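CHAD domain (Ricinus communis, PDB 6QV5) probably binds inorganic polyphosphate through an all-helical CHAD module, and carries a zinc ion held by histidines in the crystal. Local coordinates at residues L95-D100 with Q134-A139; H173-I178 with E216-L221; A191-D196 with A288-L293. All coordinates share one frame; numbering follows the deposited sequence.

The all-helical chain carries three separate contacts. Contact 1 joins helices 82-108 and 122-145 and closes before the others open; its centre lies about 34 Å from that of contact 2 and about 32 Å from that of contact 3, on the opposite side of the chain's centre from both. Contacts 2 and 3 have centres about 26 Å apart and share helix 171-192, one near its start and the other where it ends. Their segments alternate along the chain. The C-terminal helix 286-293 returns in contact 3 to the turn of the hairpin formed by helices 171-192 and 198-217.

Contact 1: residues L95-D100 with Q134-A139; sequences LGAARD and QAKRHA. With ZN (zinc ion), chain B.
Lys136 and Ala98 bring two helices together at the point where their CA atoms are 4.8 Å apart. Lys136 sends CB toward the partner helix, where it lies against Ala98 CA at 3.8 Å and a little farther from Ala98 CB. With CG anti to the carbonyl carbon (chi1 -70°), the chain then bends at chi2 and runs along the flank of the other helix. CG makes no close contact across the interface, whereas CD settles against Ala97 CB at 4.2 Å. Beyond CD the extended chain makes no closer approach, with NZ 4.7 Å from Ala97 CB, leaving the aliphatic stem to do the packing. The methyl of Ala98 in turn rests against the backbone, with CB 3.6 Å from Lys136 O.

Small residues at the crossing let the two axes approach to 8.4 Å, and at 162° the segments form a close antiparallel pairing within the helical-bundle architecture of the CHAD domain. Helix 54-73 covers the neighbouring flank, where Leu57 touches both Ala98 and Arg137.

Arg137 extends along this boundary rather than over the alanines. Its guanidinium reaches the chain around helix 45-50, giving hydrogen bonds from NE to Val48 O, from NH2 to Ala47 O and from NH1 to Asp53 O, so all three nitrogens are engaged and the group's rotation is fixed. The same side chain also touches His52, which places it in the second shell of the zinc site, where it could help position that ligand. On the outer face of helix 122-145, His138 NE2 binds the zinc ion at 1.9 Å, with His52 NE2 as the other ligand from this chain, while Gln134 O, one turn earlier, sits 3.5 Å above the plane of the His138 ring.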
loop_
_atom_site.group_PDB
_atom_site.type_symbol
_atom_site.label_atom_id
_atom_site.label_comp_id
_atom_site.label_asym_id
_atom_site.label_seq_id
_atom_site.Cartn_x
_atom_site.Cartn_y
_atom_site.Cartn_z
ATOM N N LEU A 95 -0.079 -3.926 11.067
ATOM C CA LEU A 95 0.346 -4.783 9.956
ATOM C C LEU A 95 1.543 -4.180 9.218
ATOM O O LEU A 95 2.379 -4.925 8.709
ATOM C CB LEU A 95 -0.807 -5.051 8.969
ATOM C CG LEU A 95 -2.022 -5.836 9.489
ATOM C CD1 LEU A 95 -3.167 -5.754 8.508
ATOM C CD2 LEU A 95 -1.683 -7.303 9.754
ATOM N N GLY A 96 1.598 -2.846 9.175
ATOM C CA GLY A 96 2.660 -2.074 8.538
ATOM C C GLY A 96 4.013 -2.259 9.187
ATOM O O GLY A 96 5.011 -2.423 8.481
ATOM N N ALA A 97 4.048 -2.254 10.537
ATOM C CA ALA A 97 5.259 -2.457 11.339
ATOM C C ALA A 97 5.829 -3.858 11.101
ATOM O O ALA A 97 7.043 -4.003 10.971
ATOM C CB ALA A 97 4.952 -2.257 12.819
ATOM N N ALA A 98 4.945 -4.879 11.010
ATOM C CA ALA A 98 5.327 -6.266 10.747
ATOM C C ALA A 98 5.842 -6.424 9.309
ATOM O O ALA A 98 6.808 -7.157 9.088
ATOM C CB ALA A 98 4.149 -7.194 11.001
ATOM N N ARG A 99 5.221 -5.703 8.347
ATOM C CA ARG A 99 5.601 -5.699 6.932
ATOM C C ARG A 99 6.966 -5.027 6.730
ATOM O O ARG A 99 7.812 -5.590 6.036
ATOM C CB ARG A 99 4.499 -5.042 6.065
ATOM C CG ARG A 99 4.809 -4.909 4.564
ATOM C CD ARG A 99 4.904 -6.241 3.837
ATOM N NE ARG A 99 5.356 -6.072 2.455
ATOM C CZ ARG A 99 5.946 -7.019 1.733
ATOM N NH1 ARG A 99 6.178 -8.217 2.257
ATOM N NH2 ARG A 99 6.319 -6.774 0.485
ATOM N N ASP A 100 7.179 -3.844 7.357
ATOM C CA ASP A 100 8.427 -3.067 7.306
ATOM C C ASP A 100 9.648 -3.904 7.702
ATOM O O ASP A 100 10.670 -3.848 7.014
ATOM C CB ASP A 100 8.334 -1.815 8.204
ATOM C CG ASP A 100 7.502 -0.661 7.663
ATOM O OD1 ASP A 100 7.020 -0.758 6.510
ATOM O OD2 ASP A 100 7.334 0.340 8.393
ATOM N N GLN A 134 9.742 -11.567 13.518
ATOM C CA GLN A 134 8.893 -12.632 14.062
ATOM C C GLN A 134 8.067 -12.125 15.251
ATOM O O GLN A 134 6.903 -12.505 15.383
ATOM C CB GLN A 134 9.726 -13.865 14.443
ATOM C CG GLN A 134 10.165 -14.691 13.230
ATOM C CD GLN A 134 11.320 -15.625 13.509
ATOM O OE1 GLN A 134 12.259 -15.313 14.255
ATOM N NE2 GLN A 134 11.286 -16.794 12.892
ATOM N N ALA A 135 8.655 -11.236 16.082
ATOM C CA ALA A 135 7.990 -10.622 17.237
ATOM C C ALA A 135 6.923 -9.624 16.781
ATOM O O ALA A 135 5.857 -9.554 17.392
ATOM C CB ALA A 135 9.010 -9.933 18.132
ATOM N N LYS A 136 7.203 -8.871 15.695
ATOM C CA LYS A 136 6.268 -7.905 15.109
ATOM C C LYS A 136 5.083 -8.636 14.468
ATOM O O LYS A 136 3.968 -8.109 14.470
ATOM C CB LYS A 136 6.971 -6.986 14.093
ATOM C CG LYS A 136 7.952 -5.986 14.708
ATOM C CD LYS A 136 7.289 -4.745 15.300
ATOM C CE LYS A 136 8.311 -3.860 15.969
ATOM N NZ LYS A 136 7.682 -2.672 16.601
ATOM N N ARG A 137 5.325 -9.864 13.954
ATOM C CA ARG A 137 4.306 -10.736 13.370
ATOM C C ARG A 137 3.376 -11.242 14.480
ATOM O O ARG A 137 2.163 -11.289 14.280
ATOM C CB ARG A 137 4.957 -11.901 12.590
ATOM C CG ARG A 137 3.984 -12.893 11.925
ATOM C CD ARG A 137 3.045 -12.264 10.902
ATOM N NE ARG A 137 2.320 -13.279 10.136
ATOM C CZ ARG A 137 2.652 -13.672 8.911
ATOM N NH1 ARG A 137 3.693 -13.130 8.291
ATOM N NH2 ARG A 137 1.943 -14.607 8.293
ATOM N N HIS A 138 3.947 -11.584 15.654
ATOM C CA HIS A 138 3.203 -12.031 16.834
ATOM C C HIS A 138 2.359 -10.892 17.393
ATOM O O HIS A 138 1.222 -11.123 17.803
ATOM C CB HIS A 138 4.153 -12.595 17.905
ATOM C CG HIS A 138 4.647 -13.981 17.615
ATOM N ND1 HIS A 138 5.582 -14.598 18.428
ATOM C CD2 HIS A 138 4.313 -14.830 16.614
ATOM C CE1 HIS A 138 5.784 -15.793 17.897
ATOM N NE2 HIS A 138 5.040 -15.978 16.807
ATOM N N ALA A 139 2.907 -9.658 17.367
ATOM C CA ALA A 139 2.229 -8.442 17.816
ATOM C C ALA A 139 1.046 -8.117 16.897
ATOM O O ALA A 139 -0.006 -7.699 17.387
ATOM C CB ALA A 139 3.207 -7.278 17.849
HETATM ZN ZN ZN B . 5.776 -17.499 15.885
#

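Contact 2: residues H173-I178 with E216-L221; sequences HFSRQI and EFFHGL
Ser175 presses its CB onto a face of the Phe218 ring, 3.8 Å from the centroid and only 16° from the ring normal, a clear CH-pi contact. Beside it Phe174, with CG anti to the backbone N (chi1 178°), offers the edge of its own ring: CZ of Phe218 lies close to the Phe174 plane, 3.8 Å from CD2, and the two side chains cross at about a right angle. One face of Phe174 is backed by Ile178 CG1 from the next turn, and Phe74 meets the same ring nearly parallel. Phe174, Ser175 and Phe218 are all buried in this tight part.

Leu221 buries less area against the helix, reaching it through CD2, 3.4 Å from Ser175 OG, and also packs on Ala171. Ser175 OG lies within hydrogen-bonding reach of Ala171 O and Ala172 O, which must share its single proton, and has a weak bond with Tyr222 OH. On the solvent side, His173, Arg176 and His219 are exposed.

Phe218 is the first residue to leave helical geometry after helix 198-217, and the aromatic cluster closes the open end of an antiparallel helical hairpin, a building unit of helical bundles.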
loop_
_atom_site.group_PDB
_atom_site.type_symbol
_atom_site.label_atom_id
_atom_site.label_comp_id
_atom_site.label_asym_id
_atom_site.label_seq_id
_atom_site.Cartn_x
_atom_site.Cartn_y
_atom_site.Cartn_z
ATOM N N HIS A 173 -20.355 8.016 -14.073
ATOM C CA HIS A 173 -20.381 9.447 -13.759
ATOM C C HIS A 173 -19.439 9.765 -12.596
ATOM O O HIS A 173 -18.756 10.789 -12.632
ATOM C CB HIS A 173 -21.811 9.909 -13.435
ATOM C CG HIS A 173 -21.955 11.396 -13.324
ATOM N ND1 HIS A 173 -22.370 12.163 -14.399
ATOM C CD2 HIS A 173 -21.733 12.210 -12.265
ATOM C CE1 HIS A 173 -22.389 13.412 -13.962
ATOM N NE2 HIS A 173 -22.009 13.490 -12.685
ATOM N N PHE A 174 -19.413 8.895 -11.566
ATOM C CA PHE A 174 -18.556 9.061 -10.395
ATOM C C PHE A 174 -17.090 8.787 -10.732
ATOM O O PHE A 174 -16.227 9.565 -10.322
ATOM C CB PHE A 174 -19.034 8.171 -9.229
ATOM C CG PHE A 174 -18.172 8.246 -7.987
ATOM C CD1 PHE A 174 -18.335 9.275 -7.068
ATOM C CD2 PHE A 174 -17.197 7.286 -7.738
ATOM C CE1 PHE A 174 -17.530 9.350 -5.928
ATOM C CE2 PHE A 174 -16.388 7.367 -6.603
ATOM C CZ PHE A 174 -16.565 8.393 -5.702
ATOM N N SER A 175 -16.813 7.677 -11.452
ATOM C CA SER A 175 -15.461 7.263 -11.832
ATOM C C SER A 175 -14.732 8.274 -12.706
ATOM O O SER A 175 -13.541 8.478 -12.495
ATOM C CB SER A 175 -15.468 5.892 -12.499
ATOM O OG SER A 175 -16.186 5.910 -13.721
ATOM N N ARG A 176 -15.432 8.908 -13.676
ATOM C CA ARG A 176 -14.820 9.897 -14.572
ATOM C C ARG A 176 -14.343 11.151 -13.823
ATOM O O ARG A 176 -13.298 11.694 -14.174
ATOM C CB ARG A 176 -15.721 10.244 -15.779
ATOM C CG ARG A 176 -16.978 11.060 -15.481
ATOM C CD ARG A 176 -17.677 11.475 -16.759
ATOM N NE ARG A 176 -18.727 10.528 -17.137
ATOM C CZ ARG A 176 -19.151 10.329 -18.382
ATOM N NH1 ARG A 176 -18.606 10.996 -19.393
ATOM N NH2 ARG A 176 -20.115 9.453 -18.628
ATOM N N GLN A 177 -15.082 11.574 -12.775
ATOM C CA GLN A 177 -14.747 12.734 -11.942
ATOM C C GLN A 177 -13.502 12.450 -11.093
ATOM O O GLN A 177 -12.640 13.322 -10.962
ATOM C CB GLN A 177 -15.933 13.124 -11.042
ATOM C CG GLN A 177 -17.137 13.686 -11.799
ATOM C CD GLN A 177 -18.349 13.872 -10.916
ATOM O OE1 GLN A 177 -18.775 12.967 -10.186
ATOM N NE2 GLN A 177 -18.949 15.051 -10.978
ATOM N N ILE A 178 -13.411 11.224 -10.535
ATOM C CA ILE A 178 -12.298 10.749 -9.704
ATOM C C ILE A 178 -11.049 10.507 -10.570
ATOM O O ILE A 178 -9.961 10.950 -10.200
ATOM C CB ILE A 178 -12.724 9.500 -8.860
ATOM C CG1 ILE A 178 -13.900 9.817 -7.884
ATOM C CG2 ILE A 178 -11.547 8.829 -8.128
ATOM C CD1 ILE A 178 -13.650 10.872 -6.713
ATOM N N GLU A 216 -8.270 -0.253 -10.869
ATOM C CA GLU A 216 -8.538 -1.669 -10.606
ATOM C C GLU A 216 -9.961 -1.840 -10.067
ATOM O O GLU A 216 -10.593 -2.863 -10.335
ATOM C CB GLU A 216 -7.521 -2.247 -9.615
ATOM C CG GLU A 216 -6.173 -2.586 -10.229
ATOM C CD GLU A 216 -5.083 -3.005 -9.256
ATOM O OE1 GLU A 216 -5.148 -2.618 -8.066
ATOM O OE2 GLU A 216 -4.151 -3.714 -9.696
ATOM N N PHE A 217 -10.460 -0.835 -9.306
ATOM C CA PHE A 217 -11.809 -0.817 -8.733
ATOM C C PHE A 217 -12.865 -0.679 -9.829
ATOM O O PHE A 217 -13.843 -1.428 -9.829
ATOM C CB PHE A 217 -11.968 0.324 -7.705
ATOM C CG PHE A 217 -11.131 0.255 -6.447
ATOM C CD1 PHE A 217 -10.844 -0.968 -5.846
ATOM C CD2 PHE A 217 -10.693 1.415 -5.820
ATOM C CE1 PHE A 217 -10.090 -1.028 -4.672
ATOM C CE2 PHE A 217 -9.936 1.353 -4.647
ATOM C CZ PHE A 217 -9.641 0.132 -4.080
ATOM N N PHE A 218 -12.661 0.274 -10.758
ATOM C CA PHE A 218 -13.558 0.547 -11.883
ATOM C C PHE A 218 -12.988 -0.066 -13.179
ATOM O O PHE A 218 -13.009 0.572 -14.233
ATOM C CB PHE A 218 -13.782 2.069 -12.027
ATOM C CG PHE A 218 -14.350 2.766 -10.811
ATOM C CD1 PHE A 218 -15.721 2.783 -10.574
ATOM C CD2 PHE A 218 -13.520 3.441 -9.924
ATOM C CE1 PHE A 218 -16.247 3.448 -9.463
ATOM C CE2 PHE A 218 -14.044 4.097 -8.808
ATOM C CZ PHE A 218 -15.405 4.098 -8.585
ATOM N N HIS A 219 -12.498 -1.320 -13.089
ATOM C CA HIS A 219 -11.868 -2.084 -14.172
ATOM C C HIS A 219 -12.766 -2.308 -15.406
ATOM O O HIS A 219 -12.331 -2.024 -16.525
ATOM C CB HIS A 219 -11.319 -3.422 -13.633
ATOM C CG HIS A 219 -10.796 -4.347 -14.690
ATOM N ND1 HIS A 219 -11.452 -5.523 -15.004
ATOM C CD2 HIS A 219 -9.706 -4.227 -15.484
ATOM C CE1 HIS A 219 -10.740 -6.084 -15.968
ATOM N NE2 HIS A 219 -9.682 -5.340 -16.292
ATOM N N GLY A 220 -13.986 -2.801 -15.194
ATOM C CA GLY A 220 -14.939 -3.089 -16.265
ATOM C C GLY A 220 -15.630 -1.893 -16.899
ATOM O O GLY A 220 -16.492 -2.071 -17.764
ATOM N N LEU A 221 -15.252 -0.670 -16.485
ATOM C CA LEU A 221 -15.817 0.595 -16.960
ATOM C C LEU A 221 -14.959 1.280 -18.033
ATOM O O LEU A 221 -15.468 2.124 -18.774
ATOM C CB LEU A 221 -15.994 1.545 -15.760
ATOM C CG LEU A 221 -17.372 1.609 -15.093
ATOM C CD1 LEU A 221 -17.696 0.329 -14.334
ATOM C CD2 LEU A 221 -17.433 2.759 -14.121
#

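Contact 3: residues A191-D196 with A288-L293; sequences ARMQDD and AIRAGL
The turn between the helices of a hairpin, 171-192 and 198-217, receives the short C-terminal helix 286-293 in this contact, which joins a polar grip to a small apolar one. Arg290 supplies the first. Its NH2 donates a hydrogen bond to Met193 O at 2.8 Å, with an N-H...O angle of 139°, so the bond is noticeably bent. The acceptor lies in the guanidinium plane, at the edge of the group; relative to the carbonyl, however, the nitrogen stands 42° out of the plane, above it and not on a lone pair. The long side chain, bent at chi2, carries the charged group across to a carbonyl that has left the helix, since Met193 is already in the loop. NH2 also passes 4.3 Å from Gln194 CA. Asp195 stands farther off, its OD1 6.4 Å from Arg290 NH2, a separation at which opposite charges could add a mild electrostatic pull but make no direct pair. A long, weak ion pair links NH1 to Asp287 at the start of the same helix.

Met193 provides the apolar half. Its CB points toward helix 286-293, and a bend at chi3 (64°) turns the terminal methyl onto Ile289, where CE meets CG2 at 3.7 Å. The two side chains cross at about a right angle, so they touch mainly through these methyls. The same CE is 4.3 Å from Arg290 NE, so the methyl also lies near the inner end of the guanidinium. Met193 is therefore held through both backbone and side chain, although by residues that are adjacent in sequence.

Ile289 also packs on Thr237, Glu240 and Leu241 of helix 224-260, and Leu293 on Thr237, so helix 286-293 contacts both that helix and the turn after helix 171-192.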
loop_
_atom_site.group_PDB
_atom_site.type_symbol
_atom_site.label_atom_id
_atom_site.label_comp_id
_atom_site.label_asym_id
_atom_site.label_seq_id
_atom_site.Cartn_x
_atom_site.Cartn_y
_atom_site.Cartn_z
ATOM N N ALA A 191 5.495 16.518 -12.039
ATOM C CA ALA A 191 6.085 17.742 -12.588
ATOM C C ALA A 191 6.714 18.598 -11.479
ATOM O O ALA A 191 7.811 19.127 -11.669
ATOM C CB ALA A 191 5.032 18.543 -13.339
ATOM N N ARG A 192 6.026 18.713 -10.318
ATOM C CA ARG A 192 6.481 19.464 -9.140
ATOM C C ARG A 192 7.657 18.765 -8.438
ATOM O O ARG A 192 8.370 19.398 -7.655
ATOM C CB ARG A 192 5.314 19.678 -8.155
ATOM C CG ARG A 192 4.719 21.087 -8.169
ATOM C CD ARG A 192 3.663 21.289 -9.245
ATOM N NE ARG A 192 2.909 22.525 -9.030
ATOM C CZ ARG A 192 2.084 23.074 -9.918
ATOM N NH1 ARG A 192 1.902 22.507 -11.105
ATOM N NH2 ARG A 192 1.442 24.198 -9.630
ATOM N N MET A 193 7.846 17.462 -8.731
ATOM C CA MET A 193 8.886 16.568 -8.220
ATOM C C MET A 193 10.289 17.125 -8.507
ATOM O O MET A 193 10.589 17.487 -9.648
ATOM C CB MET A 193 8.706 15.190 -8.875
ATOM C CG MET A 193 9.439 14.061 -8.196
ATOM S SD MET A 193 8.902 12.453 -8.839
ATOM C CE MET A 193 9.445 12.573 -10.554
ATOM N N GLN A 194 11.130 17.206 -7.460
ATOM C CA GLN A 194 12.502 17.714 -7.538
ATOM C C GLN A 194 13.502 16.719 -6.924
ATOM O O GLN A 194 13.129 15.932 -6.050
ATOM C CB GLN A 194 12.599 19.107 -6.874
ATOM C CG GLN A 194 13.852 19.924 -7.224
ATOM C CD GLN A 194 13.914 20.353 -8.672
ATOM O OE1 GLN A 194 14.461 19.654 -9.531
ATOM N NE2 GLN A 194 13.363 21.518 -8.970
ATOM N N ASP A 195 14.763 16.747 -7.410
ATOM C CA ASP A 195 15.865 15.880 -6.980
ATOM C C ASP A 195 16.209 16.013 -5.495
ATOM O O ASP A 195 16.295 17.128 -4.975
ATOM C CB ASP A 195 17.113 16.092 -7.863
ATOM C CG ASP A 195 17.712 17.491 -7.854
ATOM O OD1 ASP A 195 16.948 18.470 -7.674
ATOM O OD2 ASP A 195 18.942 17.610 -8.048
ATOM N N ASP A 196 16.387 14.852 -4.823
ATOM C CA ASP A 196 16.715 14.686 -3.399
ATOM C C ASP A 196 15.667 15.317 -2.450
ATOM O O ASP A 196 16.009 15.760 -1.349
ATOM C CB ASP A 196 18.147 15.166 -3.084
ATOM C CG ASP A 196 19.219 14.196 -3.536
ATOM O OD1 ASP A 196 19.554 14.201 -4.741
ATOM O OD2 ASP A 196 19.726 13.434 -2.684
ATOM N N ALA A 288 13.844 8.951 -15.677
ATOM C CA ALA A 288 13.210 7.747 -16.222
ATOM C C ALA A 288 11.713 7.730 -15.880
ATOM O O ALA A 288 10.911 7.250 -16.683
ATOM C CB ALA A 288 13.889 6.503 -15.673
ATOM N N ILE A 289 11.347 8.266 -14.690
ATOM C CA ILE A 289 9.970 8.385 -14.195
ATOM C C ILE A 289 9.205 9.392 -15.072
ATOM O O ILE A 289 8.120 9.071 -15.558
ATOM C CB ILE A 289 9.952 8.751 -12.674
ATOM C CG1 ILE A 289 10.337 7.532 -11.803
ATOM C CG2 ILE A 289 8.600 9.336 -12.232
ATOM C CD1 ILE A 289 10.901 7.875 -10.419
ATOM N N ARG A 290 9.794 10.590 -15.286
ATOM C CA ARG A 290 9.250 11.674 -16.109
ATOM C C ARG A 290 8.992 11.200 -17.542
ATOM O O ARG A 290 7.919 11.470 -18.076
ATOM C CB ARG A 290 10.191 12.893 -16.099
ATOM C CG ARG A 290 10.110 13.731 -14.826
ATOM C CD ARG A 290 11.446 14.375 -14.511
ATOM N NE ARG A 290 11.395 15.205 -13.307
ATOM C CZ ARG A 290 12.457 15.772 -12.739
ATOM N NH1 ARG A 290 13.669 15.594 -13.254
ATOM N NH2 ARG A 290 12.316 16.512 -11.649
ATOM N N ALA A 291 9.947 10.446 -18.131
ATOM C CA ALA A 291 9.845 9.888 -19.485
ATOM C C ALA A 291 8.789 8.776 -19.580
ATOM O O ALA A 291 8.226 8.551 -20.653
ATOM C CB ALA A 291 11.200 9.368 -19.941
ATOM N N GLY A 292 8.537 8.099 -18.463
ATOM C CA GLY A 292 7.547 7.032 -18.381
ATOM C C GLY A 292 6.123 7.534 -18.232
ATOM O O GLY A 292 5.183 6.827 -18.605
ATOM N N LEU A 293 5.955 8.762 -17.692
ATOM C CA LEU A 293 4.646 9.382 -17.452
ATOM C C LEU A 293 4.294 10.561 -18.388
ATOM O O LEU A 293 3.142 10.998 -18.379
ATOM C CB LEU A 293 4.506 9.825 -15.974
ATOM C CG LEU A 293 4.810 8.808 -14.860
ATOM C CD1 LEU A 293 5.049 9.513 -13.547
ATOM C CD2 LEU A 293 3.691 7.796 -14.691
#